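Local coordinates for uncharacterized protein (Bacteroides uniformis, PDB 4K61) that is of unknown function but belongs to the putative beta-lactamase-inhibitor-like, PepSY-like family (DUF2874), and folds as a long antiparallel sheet flanked by helices, at residues W24-A33 / V44-V53; V89-A99 / N132-L140. One frame throughout, in Å; residues are numbered along the deposited sequence.

Contact 1. Residues W24-A33 / V44-V53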
loop_
_atom_site.group_PDB
_atom_site.type_symbol
_atom_site.label_atom_id
_atom_site.label_comp_id
_atom_site.label_asym_id
_atom_site.label_seq_id
_atom_site.Cartn_x
_atom_site.Cartn_y
_atom_site.Cartn_z
ATOM N N TRP A 24 -12.351 4.969 9.067
ATOM C CA TRP A 24 -12.937 4.577 7.775
ATOM C C TRP A 24 -12.964 5.727 6.765
ATOM O O TRP A 24 -13.274 6.882 7.102
ATOM C CB TRP A 24 -14.373 4.066 7.965
ATOM C CG TRP A 24 -14.456 2.758 8.682
ATOM C CD1 TRP A 24 -14.692 2.573 10.000
ATOM C CD2 TRP A 24 -14.327 1.445 8.100
ATOM N NE1 TRP A 24 -14.691 1.216 10.294
ATOM C CE2 TRP A 24 -14.460 0.510 9.144
ATOM C CE3 TRP A 24 -14.057 0.977 6.811
ATOM C CZ2 TRP A 24 -14.360 -0.875 8.932
ATOM C CZ3 TRP A 24 -13.974 -0.402 6.596
ATOM C CH2 TRP A 24 -14.137 -1.306 7.655
ATOM N N SER A 25 -12.666 5.399 5.519
ATOM C CA SER A 25 -12.761 6.343 4.421
ATOM C C SER A 25 -13.278 5.625 3.176
ATOM O O SER A 25 -13.522 4.417 3.207
ATOM C CB SER A 25 -11.405 7.016 4.144
ATOM O OG SER A 25 -10.460 6.075 3.716
ATOM N N HIS A 26 -13.537 6.416 2.136
ATOM C CA HIS A 26 -14.052 5.927 0.860
ATOM C C HIS A 26 -12.976 6.169 -0.199
ATOM O O HIS A 26 -12.297 7.193 -0.164
ATOM C CB HIS A 26 -15.313 6.710 0.503
ATOM C CG HIS A 26 -16.511 6.364 1.331
ATOM N ND1 HIS A 26 -17.788 6.565 0.858
ATOM C CD2 HIS A 26 -16.651 5.822 2.570
ATOM C CE1 HIS A 26 -18.662 6.190 1.774
ATOM N NE2 HIS A 26 -18.000 5.745 2.826
ATOM N N ASP A 27 -12.775 5.213 -1.105
ATOM C CA ASP A 27 -11.731 5.315 -2.137
ATOM C C ASP A 27 -12.350 4.677 -3.362
ATOM O O ASP A 27 -12.506 3.463 -3.439
ATOM C CB ASP A 27 -10.460 4.577 -1.710
ATOM C CG ASP A 27 -9.330 4.645 -2.745
ATOM O OD1 ASP A 27 -9.509 5.249 -3.833
ATOM O OD2 ASP A 27 -8.257 4.053 -2.443
ATOM N N GLU A 28 -12.734 5.537 -4.298
ATOM C CA GLU A 28 -13.611 5.199 -5.406
ATOM C C GLU A 28 -14.730 4.197 -5.006
ATOM O O GLU A 28 -15.670 4.563 -4.269
ATOM C CB GLU A 28 -12.781 4.861 -6.667
ATOM C CG GLU A 28 -11.961 3.578 -6.740
ATOM C CD GLU A 28 -10.965 3.565 -7.919
ATOM O OE1 GLU A 28 -10.613 4.647 -8.480
ATOM O OE2 GLU A 28 -10.536 2.449 -8.306
ATOM N N SER A 29 -14.617 2.948 -5.447
ATOM C CA SER A 29 -15.636 1.921 -5.203
ATOM C C SER A 29 -15.548 1.210 -3.831
ATOM O O SER A 29 -16.310 0.282 -3.575
ATOM C CB SER A 29 -15.479 0.840 -6.274
ATOM O OG SER A 29 -16.497 -0.134 -6.114
ATOM N N TYR A 30 -14.604 1.600 -2.971
ATOM C CA TYR A 30 -14.226 0.795 -1.805
ATOM C C TYR A 30 -14.302 1.543 -0.485
ATOM O O TYR A 30 -14.225 2.784 -0.433
ATOM C CB TYR A 30 -12.780 0.323 -1.998
ATOM C CG TYR A 30 -12.597 -0.426 -3.275
ATOM C CD1 TYR A 30 -12.998 -1.761 -3.391
ATOM C CD2 TYR A 30 -12.052 0.200 -4.385
ATOM C CE1 TYR A 30 -12.884 -2.440 -4.590
ATOM C CE2 TYR A 30 -11.903 -0.484 -5.577
ATOM C CZ TYR A 30 -12.320 -1.796 -5.668
ATOM O OH TYR A 30 -12.176 -2.433 -6.863
ATOM N N TYR A 31 -14.501 0.775 0.583
ATOM C CA TYR A 31 -14.360 1.266 1.941
ATOM C C TYR A 31 -12.958 0.944 2.362
ATOM O O TYR A 31 -12.480 -0.176 2.154
ATOM C CB TYR A 31 -15.322 0.540 2.865
ATOM C CG TYR A 31 -16.743 0.709 2.462
ATOM C CD1 TYR A 31 -17.481 1.845 2.839
ATOM C CD2 TYR A 31 -17.369 -0.233 1.667
ATOM C CE1 TYR A 31 -18.767 2.014 2.437
ATOM C CE2 TYR A 31 -18.659 -0.062 1.262
ATOM C CZ TYR A 31 -19.363 1.057 1.653
ATOM O OH TYR A 31 -20.653 1.226 1.265
ATOM N N VAL A 32 -12.310 1.899 3.020
ATOM C CA VAL A 32 -10.949 1.672 3.477
ATOM C C VAL A 32 -10.903 1.829 4.976
ATOM O O VAL A 32 -11.303 2.869 5.525
ATOM C CB VAL A 32 -9.956 2.650 2.811
ATOM C CG1 VAL A 32 -8.534 2.385 3.323
ATOM C CG2 VAL A 32 -10.049 2.548 1.289
ATOM N N ALA A 33 -10.424 0.762 5.638
ATOM C CA ALA A 33 -10.138 0.763 7.057
ATOM C C ALA A 33 -8.686 1.043 7.281
ATOM O O ALA A 33 -7.828 0.411 6.671
ATOM C CB ALA A 33 -10.498 -0.571 7.691
ATOM N N VAL A 44 -7.007 -1.738 4.744
ATOM C CA VAL A 44 -7.670 -2.834 4.068
ATOM C C VAL A 44 -8.847 -2.253 3.281
ATOM O O VAL A 44 -9.628 -1.442 3.802
ATOM C CB VAL A 44 -8.205 -3.905 5.036
ATOM C CG1 VAL A 44 -8.847 -5.034 4.272
ATOM C CG2 VAL A 44 -7.098 -4.495 5.889
ATOM N N TRP A 45 -8.909 -2.642 2.016
ATOM C CA TRP A 45 -9.940 -2.179 1.082
ATOM C C TRP A 45 -11.021 -3.233 1.008
ATOM O O TRP A 45 -10.697 -4.420 0.783
ATOM C CB TRP A 45 -9.366 -1.982 -0.337
ATOM C CG TRP A 45 -8.650 -0.663 -0.559
ATOM C CD1 TRP A 45 -9.081 0.389 -1.309
ATOM C CD2 TRP A 45 -7.377 -0.274 -0.024
ATOM N NE1 TRP A 45 -8.178 1.417 -1.261
ATOM C CE2 TRP A 45 -7.110 1.025 -0.495
ATOM C CE3 TRP A 45 -6.425 -0.904 0.801
ATOM C CZ2 TRP A 45 -5.960 1.712 -0.158
ATOM C CZ3 TRP A 45 -5.263 -0.216 1.111
ATOM C CH2 TRP A 45 -5.052 1.076 0.653
ATOM N N PHE A 46 -12.294 -2.798 1.148
ATOM C CA PHE A 46 -13.424 -3.706 1.018
ATOM C C PHE A 46 -14.329 -3.238 -0.095
ATOM O O PHE A 46 -14.609 -2.025 -0.215
ATOM C CB PHE A 46 -14.251 -3.749 2.306
ATOM C CG PHE A 46 -13.521 -4.313 3.466
ATOM C CD1 PHE A 46 -12.747 -3.484 4.256
ATOM C CD2 PHE A 46 -13.570 -5.678 3.762
ATOM C CE1 PHE A 46 -12.040 -3.984 5.326
ATOM C CE2 PHE A 46 -12.843 -6.186 4.849
ATOM C CZ PHE A 46 -12.099 -5.337 5.627
ATOM N N ASP A 47 -14.827 -4.192 -0.887
ATOM C CA ASP A 47 -15.857 -3.846 -1.856
ATOM C C ASP A 47 -17.260 -3.748 -1.218
ATOM O O ASP A 47 -17.428 -3.975 -0.032
ATOM C CB ASP A 47 -15.820 -4.796 -3.083
ATOM C CG ASP A 47 -16.161 -6.253 -2.746
ATOM O OD1 ASP A 47 -16.887 -6.531 -1.747
ATOM O OD2 ASP A 47 -15.698 -7.114 -3.555
ATOM N N GLY A 48 -18.274 -3.477 -2.024
ATOM C CA GLY A 48 -19.663 -3.402 -1.533
ATOM C C GLY A 48 -20.230 -4.685 -0.943
ATOM O O GLY A 48 -21.235 -4.649 -0.227
ATOM N N GLN A 49 -19.613 -5.823 -1.266
ATOM C CA GLN A 49 -20.041 -7.108 -0.728
ATOM C C GLN A 49 -19.222 -7.500 0.493
ATOM O O GLN A 49 -19.261 -8.641 0.922
ATOM C CB GLN A 49 -19.947 -8.178 -1.812
ATOM C CG GLN A 49 -20.926 -7.927 -2.931
ATOM C CD GLN A 49 -20.966 -9.054 -3.941
ATOM O OE1 GLN A 49 -20.115 -9.139 -4.822
ATOM N NE2 GLN A 49 -21.961 -9.923 -3.819
ATOM N N ALA A 50 -18.512 -6.527 1.063
ATOM C CA ALA A 50 -17.683 -6.727 2.255
ATOM C C ALA A 50 -16.585 -7.779 2.041
ATOM O O ALA A 50 -16.180 -8.463 2.974
ATOM C CB ALA A 50 -18.545 -7.071 3.456
ATOM N N GLN A 51 -16.083 -7.881 0.815
ATOM C CA GLN A 51 -14.947 -8.765 0.545
ATOM C C GLN A 51 -13.683 -7.911 0.461
ATOM O O GLN A 51 -13.660 -6.847 -0.197
ATOM C CB GLN A 51 -15.139 -9.623 -0.714
ATOM C CG GLN A 51 -15.754 -10.994 -0.385
ATOM C CD GLN A 51 -15.293 -12.090 -1.332
ATOM O OE1 GLN A 51 -16.074 -12.672 -2.109
ATOM N NE2 GLN A 51 -13.999 -12.368 -1.275
ATOM N N TRP A 52 -12.639 -8.346 1.152
ATOM C CA TRP A 52 -11.408 -7.594 1.093
ATOM C C TRP A 52 -10.720 -7.806 -0.254
ATOM O O TRP A 52 -10.649 -8.929 -0.774
ATOM C CB TRP A 52 -10.477 -7.932 2.260
ATOM C CG TRP A 52 -9.638 -9.175 2.093
ATOM C CD1 TRP A 52 -10.001 -10.438 2.366
ATOM C CD2 TRP A 52 -8.252 -9.226 1.716
ATOM N NE1 TRP A 52 -8.954 -11.300 2.124
ATOM C CE2 TRP A 52 -7.864 -10.579 1.734
ATOM C CE3 TRP A 52 -7.321 -8.261 1.330
ATOM C CZ2 TRP A 52 -6.585 -11.002 1.383
ATOM C CZ3 TRP A 52 -6.027 -8.679 0.989
ATOM C CH2 TRP A 52 -5.685 -10.041 1.004
ATOM N N VAL A 53 -10.227 -6.712 -0.821
ATOM C CA VAL A 53 -9.607 -6.777 -2.167
ATOM C C VAL A 53 -8.144 -6.336 -2.211
ATOM O O VAL A 53 -7.442 -6.641 -3.162
ATOM C CB VAL A 53 -10.449 -6.007 -3.191
ATOM C CG1 VAL A 53 -11.821 -6.639 -3.298
ATOM C CG2 VAL A 53 -10.576 -4.542 -2.802
HETATM O O HOH W 1 -17.273 -1.807 -4.263
#
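The indole N-H of Trp45 points straight at the carboxylate of Asp27: NE1 to OD2 is 2.9 Å, with 172° at the hydrogen. The oxygen lies in the indole plane, whereas the indole nitrogen stands 36° above the carboxylate plane. Val32, directly across from Trp45 in a non-hydrogen-bonded pair, lays CG2 over one indole face, a CH-pi contact of 3.6 Å to the centroid of the five-membered ring. Tyr30 offers its CB at the indole edge, 3.8 Å from Trp45 CD1, and its ring receives that edge in an offset T-shaped pair, planes at 72°. Farther out, Tyr30 CE1 packs 3.6 Å from Val53 CG2. The sheet's other face carries Tyr31, Ala33, Val44 and Phe46; Trp24 meets Phe46 there, Trp24 CZ3 to Phe46 CD1 4.1 Å, and Leu12 of helix 6-15 packs against Trp24, Ala33 and Phe46. The two strands of the antiparallel hairpin 30-37/40-46 are held in register by two hydrogen-bonded pairs, Tyr31 with Phe46 and Ala33 with Val44. Next to the first pair the chain turns at Asp47, whose OD1 accepts from Gln49 N, forming an Asx turn, and from Gln51 N at 3.0 Å, one from each face of the carboxylate. Asp27 OD2 probably also accepts from Ala136 N; if so, one carboxylate oxygen is gripped by indole and backbone N-H together, which would be expected to favour its ionised form, while the bond to Asp27 helps fix the rotation of the indole.

Contact 2. Residues V89-A99 / N132-L140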
loop_
_atom_site.group_PDB
_atom_site.type_symbol
_atom_site.label_atom_id
_atom_site.label_comp_id
_atom_site.label_asym_id
_atom_site.label_seq_id
_atom_site.Cartn_x
_atom_site.Cartn_y
_atom_site.Cartn_z
ATOM N N VAL A 89 2.073 -4.565 -0.303
ATOM C CA VAL A 89 0.739 -4.629 -0.868
ATOM C C VAL A 89 0.371 -6.092 -1.104
ATOM O O VAL A 89 1.043 -6.829 -1.867
ATOM C CB VAL A 89 0.675 -3.875 -2.206
ATOM C CG1 VAL A 89 -0.754 -3.850 -2.719
ATOM C CG2 VAL A 89 1.233 -2.475 -2.087
ATOM N N GLN A 90 -0.739 -6.499 -0.502
ATOM C CA GLN A 90 -1.225 -7.870 -0.609
ATOM C C GLN A 90 -2.666 -7.905 -1.124
ATOM O O GLN A 90 -3.444 -6.921 -1.004
ATOM C CB GLN A 90 -1.156 -8.541 0.763
ATOM C CG GLN A 90 0.248 -8.653 1.359
ATOM C CD GLN A 90 0.208 -9.217 2.776
ATOM O OE1 GLN A 90 0.008 -8.488 3.740
ATOM N NE2 GLN A 90 0.339 -10.515 2.888
ATOM N N PHE A 91 -2.984 -9.038 -1.717
ATOM C CA PHE A 91 -4.254 -9.269 -2.428
ATOM C C PHE A 91 -4.726 -10.681 -2.154
ATOM O O PHE A 91 -3.916 -11.577 -1.903
ATOM C CB PHE A 91 -4.068 -9.159 -3.937
ATOM C CG PHE A 91 -3.427 -7.906 -4.405
ATOM C CD1 PHE A 91 -4.150 -6.737 -4.527
ATOM C CD2 PHE A 91 -2.086 -7.904 -4.770
ATOM C CE1 PHE A 91 -3.559 -5.586 -4.988
ATOM C CE2 PHE A 91 -1.491 -6.765 -5.232
ATOM C CZ PHE A 91 -2.210 -5.596 -5.339
ATOM N N PRO A 92 -6.055 -10.915 -2.269
ATOM C CA PRO A 92 -6.536 -12.241 -1.966
ATOM C C PRO A 92 -6.115 -13.266 -3.005
ATOM O O PRO A 92 -5.891 -14.412 -2.648
ATOM C CB PRO A 92 -8.063 -12.073 -1.918
ATOM C CG PRO A 92 -8.344 -10.799 -2.628
ATOM C CD PRO A 92 -7.142 -9.935 -2.411
ATOM N N LYS A 93 -5.966 -12.855 -4.265
ATOM C CA LYS A 93 -5.688 -13.814 -5.342
ATOM C C LYS A 93 -4.511 -13.481 -6.257
ATOM O O LYS A 93 -4.273 -14.194 -7.215
ATOM C CB LYS A 93 -6.941 -13.987 -6.205
ATOM C CG LYS A 93 -8.149 -14.469 -5.418
ATOM C CD LYS A 93 -9.372 -14.653 -6.300
ATOM C CE LYS A 93 -10.605 -14.944 -5.463
ATOM N NZ LYS A 93 -11.758 -15.317 -6.338
ATOM N N TRP A 94 -3.797 -12.400 -5.989
ATOM C CA TRP A 94 -2.649 -12.019 -6.818
ATOM C C TRP A 94 -1.391 -11.980 -5.992
ATOM O O TRP A 94 -1.459 -11.921 -4.762
ATOM C CB TRP A 94 -2.852 -10.645 -7.401
ATOM C CG TRP A 94 -4.176 -10.431 -8.060
ATOM C CD1 TRP A 94 -5.001 -11.374 -8.637
ATOM C CD2 TRP A 94 -4.806 -9.174 -8.275
ATOM N NE1 TRP A 94 -6.110 -10.765 -9.151
ATOM C CE2 TRP A 94 -6.021 -9.420 -8.943
ATOM C CE3 TRP A 94 -4.485 -7.875 -7.936
ATOM C CZ2 TRP A 94 -6.892 -8.395 -9.307
ATOM C CZ3 TRP A 94 -5.344 -6.861 -8.287
ATOM C CH2 TRP A 94 -6.539 -7.122 -8.965
ATOM N N GLN A 95 -0.244 -11.975 -6.675
ATOM C CA GLN A 95 1.070 -11.867 -6.004
ATOM C C GLN A 95 1.219 -10.536 -5.283
ATOM O O GLN A 95 0.750 -9.479 -5.738
ATOM C CB GLN A 95 2.248 -12.026 -6.997
ATOM C CG GLN A 95 3.622 -12.144 -6.330
ATOM C CD GLN A 95 4.709 -12.569 -7.307
ATOM O OE1 GLN A 95 5.293 -13.624 -7.170
ATOM N NE2 GLN A 95 4.984 -11.732 -8.298
ATOM N N SER A 96 1.913 -10.581 -4.156
ATOM C CA SER A 96 2.184 -9.354 -3.402
ATOM C C SER A 96 3.185 -8.442 -4.144
ATOM O O SER A 96 3.939 -8.860 -5.023
ATOM C CB SER A 96 2.735 -9.684 -2.021
ATOM O OG SER A 96 1.761 -10.401 -1.281
ATOM N N ILE A 97 3.185 -7.187 -3.746
ATOM C CA ILE A 97 4.009 -6.144 -4.368
ATOM C C ILE A 97 4.665 -5.320 -3.286
ATOM O O ILE A 97 4.003 -4.974 -2.290
ATOM C CB ILE A 97 3.137 -5.228 -5.258
ATOM C CG1 ILE A 97 2.621 -5.997 -6.470
ATOM C CG2 ILE A 97 3.909 -3.979 -5.685
ATOM C CD1 ILE A 97 1.556 -5.215 -7.230
ATOM N N VAL A 98 5.951 -4.970 -3.463
ATOM C CA VAL A 98 6.569 -3.919 -2.660
ATOM C C VAL A 98 6.495 -2.607 -3.458
ATOM O O VAL A 98 7.070 -2.513 -4.546
ATOM C CB VAL A 98 8.043 -4.181 -2.307
ATOM C CG1 VAL A 98 8.579 -3.111 -1.372
ATOM C CG2 VAL A 98 8.216 -5.544 -1.668
ATOM N N ALA A 99 5.785 -1.618 -2.928
ATOM C CA ALA A 99 5.650 -0.338 -3.597
ATOM C C ALA A 99 6.598 0.654 -2.919
ATOM O O ALA A 99 6.531 0.896 -1.687
ATOM C CB ALA A 99 4.228 0.158 -3.540
ATOM N N ASN A 132 -3.482 10.225 -5.080
ATOM C CA ASN A 132 -3.531 9.079 -4.154
ATOM C C ASN A 132 -2.839 7.871 -4.783
ATOM O O ASN A 132 -3.490 6.903 -5.174
ATOM C CB ASN A 132 -4.993 8.785 -3.802
ATOM C CG ASN A 132 -5.146 7.734 -2.715
ATOM O OD1 ASN A 132 -4.275 7.567 -1.856
ATOM N ND2 ASN A 132 -6.267 7.027 -2.744
ATOM N N PRO A 133 -1.509 7.953 -4.934
ATOM C CA PRO A 133 -0.753 6.948 -5.707
ATOM C C PRO A 133 -0.827 5.499 -5.190
ATOM O O PRO A 133 -0.691 4.565 -5.997
ATOM C CB PRO A 133 0.682 7.464 -5.659
ATOM C CG PRO A 133 0.736 8.395 -4.517
ATOM C CD PRO A 133 -0.630 8.972 -4.344
ATOM N N LEU A 134 -1.078 5.318 -3.898
ATOM C CA LEU A 134 -1.304 3.959 -3.354
ATOM C C LEU A 134 -2.767 3.580 -3.291
ATOM O O LEU A 134 -3.116 2.484 -2.843
ATOM C CB LEU A 134 -0.715 3.823 -1.952
ATOM C CG LEU A 134 0.803 3.798 -1.935
ATOM C CD1 LEU A 134 1.263 3.941 -0.510
ATOM C CD2 LEU A 134 1.336 2.532 -2.588
ATOM N N GLY A 135 -3.631 4.452 -3.811
ATOM C CA GLY A 135 -5.038 4.152 -3.888
ATOM C C GLY A 135 -5.374 3.010 -4.815
ATOM O O GLY A 135 -4.552 2.522 -5.583
ATOM N N ALA A 136 -6.648 2.641 -4.782
ATOM C CA ALA A 136 -7.192 1.499 -5.525
ATOM C C ALA A 136 -6.964 1.531 -7.049
ATOM O O ALA A 136 -6.832 0.475 -7.695
ATOM C CB ALA A 136 -8.686 1.409 -5.231
ATOM N N ALA A 137 -6.967 2.730 -7.623
ATOM C CA ALA A 137 -6.831 2.899 -9.079
ATOM C C ALA A 137 -5.505 2.322 -9.599
ATOM O O ALA A 137 -5.435 1.825 -10.726
ATOM C CB ALA A 137 -6.947 4.371 -9.440
ATOM N N THR A 138 -4.479 2.362 -8.752
ATOM C CA THR A 138 -3.142 1.838 -9.093
ATOM C C THR A 138 -3.141 0.335 -9.246
ATOM O O THR A 138 -2.520 -0.216 -10.156
ATOM C CB THR A 138 -2.154 2.241 -8.015
ATOM O OG1 THR A 138 -2.081 3.666 -7.993
ATOM C CG2 THR A 138 -0.770 1.649 -8.261
ATOM N N PHE A 139 -3.892 -0.347 -8.392
ATOM C CA PHE A 139 -3.739 -1.783 -8.286
ATOM C C PHE A 139 -4.903 -2.607 -8.760
ATOM O O PHE A 139 -4.716 -3.752 -9.194
ATOM C CB PHE A 139 -3.429 -2.134 -6.821
ATOM C CG PHE A 139 -2.157 -1.513 -6.298
ATOM C CD1 PHE A 139 -0.919 -2.063 -6.638
ATOM C CD2 PHE A 139 -2.197 -0.392 -5.492
ATOM C CE1 PHE A 139 0.244 -1.499 -6.165
ATOM C CE2 PHE A 139 -1.026 0.149 -4.963
ATOM C CZ PHE A 139 0.199 -0.396 -5.325
ATOM N N LEU A 140 -6.111 -2.074 -8.656
ATOM C CA LEU A 140 -7.286 -2.958 -8.760
ATOM C C LEU A 140 -7.978 -2.957 -10.136
ATOM O O LEU A 140 -7.586 -2.211 -11.024
ATOM C CB LEU A 140 -8.251 -2.662 -7.614
ATOM C CG LEU A 140 -7.656 -3.136 -6.265
ATOM C CD1 LEU A 140 -8.530 -2.714 -5.091
ATOM C CD2 LEU A 140 -7.443 -4.642 -6.252
ATOM O OXT LEU A 140 -8.910 -3.738 -10.396
#
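Phe139 puts its ring among Val89, Phe91, Ile97 and Ala99, with Met54 and Gln56 of strand 52-58 also touching it. Its CG stands anti to the carbonyl carbon (chi1 -61°), which carries the ring off the C-terminal turn to meet the strand side chains. Val89, with CG1 anti to its own backbone N (chi1 -175°), sets that methyl over the centre of one Phe139 face, a CH-pi contact 4.2 Å from the centroid and 8° off the normal; its other methyl, CG2, reaches Phe139 CZ at 4.0 Å. Thr138 CG2 covers the reverse face, so the ring is held flat between two methyl groups. Ile97 CD1 and Ala99 CB sit at the edge of the Phe139 ring, Ile97 CD1 being 4.1 Å from Phe139 CD1. Phe91 runs at about a right angle to Phe139, with Phe139 CB at the edge of the Phe91 ring, 3.9 Å from Phe91 CE1.

The packing lays the C-terminal tail, a type I turn at 132-135 and then a single loosely formed helical turn at about 136-139, across one face of the antiparallel sheet, where strands 82-90 and 97-103 are neighbours joined through the connection 91-96. On that connection the indole of Trp94 lies with CE3 over the centre of the Phe91 ring, and the benzo end of Trp94 reaches the end of the chain, CZ3 lying 3.3 Å from Phe139 O and 3.7 Å from Leu140 CD2. Toward the other end of the tail, Leu134 sends CD2 to Ala99 CB at 3.9 Å. Thr138 OG1 donates to Pro133 O at 2.6 Å, approaching from above the carbonyl plane, and is also hydrogen-bonded to Arg125 NH2. Ala136 O accepts from both Phe139 N and Leu140 N, two bonds that hold the last turn carrying Phe139.

From the N terminus, helix 6-15 leads into strand 23-27 and the hairpin 30-37/40-46, where contact 1 closes a short loop with 10 intervening residues. The chain then runs through strand 52-58 and helix 67-75 to contact 2, whose 32-residue loop holds strands 110-115 and 121-126 before the tail returns. The loops follow in series, neither enclosing the other, yet their residues meet in space. Strands 52-58 and 82-90 are neighbours in the sheet, and Trp52 and Val53 pack on Phe91 and Pro92. The C-terminal tail spans the two regions: it lies beside the first turn of contact 1 as well as on strands 82-90 and 97-103, thereby bringing the early strands together with the later ones.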